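Local coordinates for tRNA uridine(34) acetyltransferase (Methanocaldococcus infernus, PDB 6IA8), which acetylates the wobble uridine at position 34 of tRNAs, using acetyl-CoA and S-adenosyl-L-methionine on the way to 5-carboxymethyluridine, at residues A[149-152]-A[153-156]; A[235-238]-A[239-243]. All coordinates share one frame; numbering follows the deposited sequence.

Contact 1. Residues A[149-152]-A[153-156]. With SO4 (sulfate ion), chain F.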
loop_
_atom_site.group_PDB
_atom_site.type_symbol
_atom_site.label_atom_id
_atom_site.label_comp_id
_atom_site.label_asym_id
_atom_site.label_seq_id
_atom_site.Cartn_x
_atom_site.Cartn_y
_atom_site.Cartn_z
ATOM N N ILE A 149 -1.681 23.320 -5.032
ATOM C CA ILE A 149 -0.806 22.563 -5.923
ATOM C C ILE A 149 0.630 23.060 -5.808
ATOM O O ILE A 149 1.585 22.275 -5.852
ATOM C CB ILE A 149 -1.329 22.644 -7.366
ATOM C CG1 ILE A 149 -2.564 21.753 -7.525
ATOM C CG2 ILE A 149 -0.256 22.217 -8.335
ATOM C CD1 ILE A 149 -3.385 22.079 -8.759
ATOM N N GLU A 150 0.800 24.375 -5.671
ATOM C CA GLU A 150 2.127 24.949 -5.490
ATOM C C GLU A 150 2.857 24.270 -4.349
ATOM O O GLU A 150 4.032 23.916 -4.481
ATOM C CB GLU A 150 2.027 26.451 -5.220
ATOM C CG GLU A 150 3.333 27.110 -4.809
ATOM C CD GLU A 150 3.165 28.588 -4.490
ATOM O OE1 GLU A 150 2.018 29.019 -4.249
ATOM O OE2 GLU A 150 4.176 29.320 -4.488
ATOM N N TYR A 151 2.164 24.066 -3.219
ATOM C CA TYR A 151 2.781 23.416 -2.067
ATOM C C TYR A 151 3.066 21.947 -2.336
ATOM O O TYR A 151 4.134 21.448 -1.965
ATOM C CB TYR A 151 1.893 23.568 -0.834
ATOM C CG TYR A 151 2.434 22.854 0.383
ATOM C CD1 TYR A 151 3.340 23.472 1.230
ATOM C CD2 TYR A 151 2.034 21.557 0.687
ATOM C CE1 TYR A 151 3.829 22.816 2.341
ATOM C CE2 TYR A 151 2.523 20.899 1.807
ATOM C CZ TYR A 151 3.416 21.528 2.625
ATOM O OH TYR A 151 3.922 20.881 3.736
ATOM N N GLN A 152 2.126 21.232 -2.960
ATOM C CA GLN A 152 2.343 19.816 -3.242
ATOM C C GLN A 152 3.560 19.608 -4.136
ATOM O O GLN A 152 4.390 18.721 -3.886
ATOM C CB GLN A 152 1.118 19.205 -3.923
ATOM C CG GLN A 152 -0.206 19.338 -3.189
ATOM C CD GLN A 152 -1.319 18.605 -3.912
ATOM O OE1 GLN A 152 -1.123 17.498 -4.394
ATOM N NE2 GLN A 152 -2.486 19.228 -4.011
ATOM N N ASP A 153 3.633 20.361 -5.236
ATOM C CA ASP A 153 4.745 20.207 -6.169
ATOM C C ASP A 153 6.061 20.484 -5.464
ATOM O O ASP A 153 7.026 19.724 -5.596
ATOM C CB ASP A 153 4.568 21.137 -7.371
ATOM C CG ASP A 153 3.428 20.724 -8.265
ATOM O OD1 ASP A 153 2.817 19.655 -8.012
ATOM O OD2 ASP A 153 3.155 21.464 -9.225
ATOM N N TRP A 154 6.105 21.565 -4.682
ATOM C CA TRP A 154 7.330 21.931 -3.979
ATOM C C TRP A 154 7.711 20.864 -2.965
ATOM O O TRP A 154 8.876 20.464 -2.884
ATOM C CB TRP A 154 7.143 23.300 -3.308
ATOM C CG TRP A 154 8.237 23.672 -2.350
ATOM C CD1 TRP A 154 9.434 24.261 -2.655
ATOM C CD2 TRP A 154 8.228 23.477 -0.926
ATOM N NE1 TRP A 154 10.177 24.442 -1.499
ATOM C CE2 TRP A 154 9.457 23.976 -0.428
ATOM C CE3 TRP A 154 7.295 22.941 -0.024
ATOM C CZ2 TRP A 154 9.782 23.939 0.923
ATOM C CZ3 TRP A 154 7.615 22.914 1.317
ATOM C CH2 TRP A 154 8.859 23.401 1.778
ATOM N N PHE A 155 6.734 20.357 -2.209
ATOM C CA PHE A 155 7.044 19.396 -1.153
ATOM C C PHE A 155 7.654 18.128 -1.733
ATOM O O PHE A 155 8.667 17.610 -1.233
ATOM C CB PHE A 155 5.777 19.071 -0.368
ATOM C CG PHE A 155 6.031 18.325 0.901
ATOM C CD1 PHE A 155 6.185 16.955 0.891
ATOM C CD2 PHE A 155 6.125 18.999 2.107
ATOM C CE1 PHE A 155 6.414 16.266 2.070
ATOM C CE2 PHE A 155 6.354 18.324 3.287
ATOM C CZ PHE A 155 6.498 16.965 3.288
ATOM N N ILE A 156 7.045 17.609 -2.796
ATOM C CA ILE A 156 7.570 16.397 -3.412
ATOM C C ILE A 156 8.916 16.673 -4.067
ATOM O O ILE A 156 9.838 15.847 -3.996
ATOM C CB ILE A 156 6.569 15.814 -4.421
ATOM C CG1 ILE A 156 5.279 15.378 -3.705
ATOM C CG2 ILE A 156 7.228 14.651 -5.164
ATOM C CD1 ILE A 156 5.445 14.386 -2.607
HETATM S S SO4 F . 13.650 25.569 -3.394
HETATM O O1 SO4 F . 12.813 25.185 -4.531
HETATM O O2 SO4 F . 14.651 24.532 -3.159
HETATM O O3 SO4 F . 14.314 26.833 -3.691
HETATM O O4 SO4 F . 12.840 25.730 -2.182
#

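Contact 2. Residues A[235-238]-A[239-243]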
loop_
_atom_site.group_PDB
_atom_site.type_symbol
_atom_site.label_atom_id
_atom_site.label_comp_id
_atom_site.label_asym_id
_atom_site.label_seq_id
_atom_site.Cartn_x
_atom_site.Cartn_y
_atom_site.Cartn_z
ATOM N N GLU A 235 -20.047 5.930 0.046
ATOM C CA GLU A 235 -20.122 6.274 -1.371
ATOM C C GLU A 235 -18.842 6.957 -1.850
ATOM O O GLU A 235 -18.368 6.679 -2.960
ATOM C CB GLU A 235 -21.343 7.158 -1.650
ATOM C CG GLU A 235 -22.679 6.422 -1.567
ATOM C CD GLU A 235 -23.160 6.162 -0.137
ATOM O OE1 GLU A 235 -22.647 6.777 0.827
ATOM O OE2 GLU A 235 -24.072 5.331 0.027
ATOM N N ASP A 236 -18.286 7.871 -1.046
ATOM C CA ASP A 236 -17.008 8.488 -1.392
ATOM C C ASP A 236 -15.908 7.439 -1.520
ATOM O O ASP A 236 -15.064 7.512 -2.421
ATOM C CB ASP A 236 -16.604 9.501 -0.325
ATOM C CG ASP A 236 -17.568 10.670 -0.218
ATOM O OD1 ASP A 236 -18.132 11.103 -1.247
ATOM O OD2 ASP A 236 -17.766 11.138 0.919
ATOM N N THR A 237 -15.852 6.497 -0.577
ATOM C CA THR A 237 -14.833 5.445 -0.642
ATOM C C THR A 237 -14.994 4.599 -1.909
ATOM O O THR A 237 -14.008 4.236 -2.577
ATOM C CB THR A 237 -14.943 4.567 0.612
ATOM O OG1 THR A 237 -14.575 5.316 1.783
ATOM C CG2 THR A 237 -14.048 3.308 0.504
ATOM N N ILE A 238 -16.235 4.243 -2.229
ATOM C CA ILE A 238 -16.496 3.402 -3.392
ATOM C C ILE A 238 -16.097 4.116 -4.674
ATOM O O ILE A 238 -15.428 3.533 -5.529
ATOM C CB ILE A 238 -17.970 2.973 -3.417
ATOM C CG1 ILE A 238 -18.247 2.053 -2.224
ATOM C CG2 ILE A 238 -18.303 2.320 -4.743
ATOM C CD1 ILE A 238 -19.718 1.643 -2.048
ATOM N N LYS A 239 -16.452 5.396 -4.812
ATOM C CA LYS A 239 -16.127 6.133 -6.032
ATOM C C LYS A 239 -14.621 6.364 -6.146
ATOM O O LYS A 239 -14.036 6.222 -7.226
ATOM C CB LYS A 239 -16.870 7.477 -6.050
ATOM C CG LYS A 239 -16.605 8.318 -7.287
ATOM C CD LYS A 239 -16.975 7.571 -8.561
ATOM C CE LYS A 239 -16.939 8.485 -9.775
ATOM N NZ LYS A 239 -17.187 7.745 -11.046
ATOM N N ALA A 240 -13.994 6.836 -5.068
ATOM C CA ALA A 240 -12.539 7.001 -5.076
ATOM C C ALA A 240 -11.838 5.707 -5.476
ATOM O O ALA A 240 -10.861 5.728 -6.241
ATOM C CB ALA A 240 -12.036 7.462 -3.698
ATOM N N THR A 241 -12.282 4.577 -4.921
ATOM C CA THR A 241 -11.636 3.305 -5.231
ATOM C C THR A 241 -11.686 3.012 -6.727
ATOM O O THR A 241 -10.676 2.617 -7.329
ATOM C CB THR A 241 -12.301 2.176 -4.442
ATOM O OG1 THR A 241 -12.109 2.337 -3.018
ATOM C CG2 THR A 241 -11.711 0.799 -4.859
ATOM N N GLN A 242 -12.844 3.233 -7.355
ATOM C CA GLN A 242 -12.974 2.986 -8.788
ATOM C C GLN A 242 -12.113 3.942 -9.613
ATOM O O GLN A 242 -11.483 3.536 -10.593
ATOM C CB GLN A 242 -14.439 3.126 -9.191
ATOM C CG GLN A 242 -14.682 3.024 -10.702
ATOM C CD GLN A 242 -14.850 4.353 -11.381
ATOM O OE1 GLN A 242 -15.591 5.205 -10.906
ATOM N NE2 GLN A 242 -14.179 4.535 -12.519
ATOM N N LEU A 243 -12.112 5.226 -9.273
ATOM C CA LEU A 243 -11.311 6.174 -10.037
ATOM C C LEU A 243 -9.828 5.854 -9.905
ATOM O O LEU A 243 -9.070 5.996 -10.867
ATOM C CB LEU A 243 -11.593 7.593 -9.565
ATOM C CG LEU A 243 -12.993 8.136 -9.867
ATOM C CD1 LEU A 243 -13.170 9.473 -9.164
ATOM C CD2 LEU A 243 -13.199 8.282 -11.356
#

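Contact 1. Residues A[149-152]-A[153-156]
Tyr151 meets two aromatic side chains of the following helical turn, Trp154 and Phe155, and inclines to both. Its ring plane makes 45° with the six-membered ring of Trp154 and 39° with the ring of Phe155, so both pairs are oblique. The side chains of Tyr151 and Trp154 pass at a slant, the closest carbons being Tyr151 CE1 and Trp154 CZ3 at 3.9 Å. Tyr151 and Phe155 instead run alongside each other in the same direction: Tyr151 CZ comes to 3.7 Å from Phe155 CD2, and Tyr151 OH to 3.3 Å from that same CD2. All three aromatic side chains place CG anti to the backbone N (chi1 177° for Tyr151), which sends them off the helix in related directions. The Tyr151 hydroxyl is hydrogen-bonded to the backbone N of Ser70, and Arg147 makes a cation-pi contact with the ring.

Trp154 turns its pyrrole edge outward, where NE1 donates to O4 of a sulfate ion, probably from the crystallisation liquor, at 3.0 Å, the oxygen lying near the ring plane; Lys157 binds the same ion. On another side of the helix, Ile149 and Asp153 lie side by side, with Ile149 CG2 3.6 Å from Asp153 OD2. That carboxylate also pairs with Gln204 and, as a salt bridge, with Lys207 of helix 199-208. Beneath these side chains, the bond from Asp153 N to Ile149 O (2.9 Å) begins the i to i+4 backbone pattern of an alpha-helix, here one carrying an aromatic cluster in the radical SAM core.

Contact 2. Residues A[235-238]-A[239-243]
Thr237 O takes two hydrogen bonds from Thr241: one from the backbone N at 2.9 Å, the other from the hydroxyl OG1 at 2.7 Å. The two donors reach this oxygen from opposite faces of its carbonyl plane, OG1 being tilted 33° from it. OG1 stands anti to its own carbonyl carbon and beside its backbone N (chi1 -65°), a torsion that turns the hydroxyl back along the helix. Thr241 OG1 is also hydrogen-bonded to Tyr253 OH on strand 250-255. A valine at Thr241 would probably leave Tyr253 OH without this partner and Thr237 O with the backbone donor alone.

Neighbouring carbonyls of helix 234-245, an alpha-helix of the radical SAM core, are each satisfied by the amide four residues on: Lys239 N donates to Glu235 O at 3.0 Å, Ala240 N to Asp236 O at 2.9 Å, and Gln242 N to Ile238 O at 3.2 Å. On the side facing strand 212-218, Ala240 and Thr241 both touch Leu215.

Further round, Lys239 NZ donates to Gln242 OE1 at 3.0 Å in the carbonyl plane, although the lysine is poorly ordered. Both chains bend at their second torsion to meet. The other end of that amide, Gln242 NE2, is engaged by Asp246 OD2. Towards the N-terminal end, Asp236 OD2 accepts from Ser233 N, while Glu235 OE1 accepts from Asn222 ND2.

Overall arrangement
From the N terminus, contact 1 comes first, in the opening turns of helix 149-164, and contact 2 follows within helix 234-245. Each joins residues three to five apart on two consecutive segments of one helix, so neither closes a long loop; they lie in series, without nesting or crossing. Their centres are 25 Å apart and their nearest atoms about 15 Å apart, which rules out direct contact. Both belong to the radical SAM core with its parallel sheet: contact 1 packs on strand 134-140, contact 2 on strand 212-218. Helix 199-208 is a shared neighbour, touched by Ile149 and Asp153 from contact 1 and by Leu243 from contact 2.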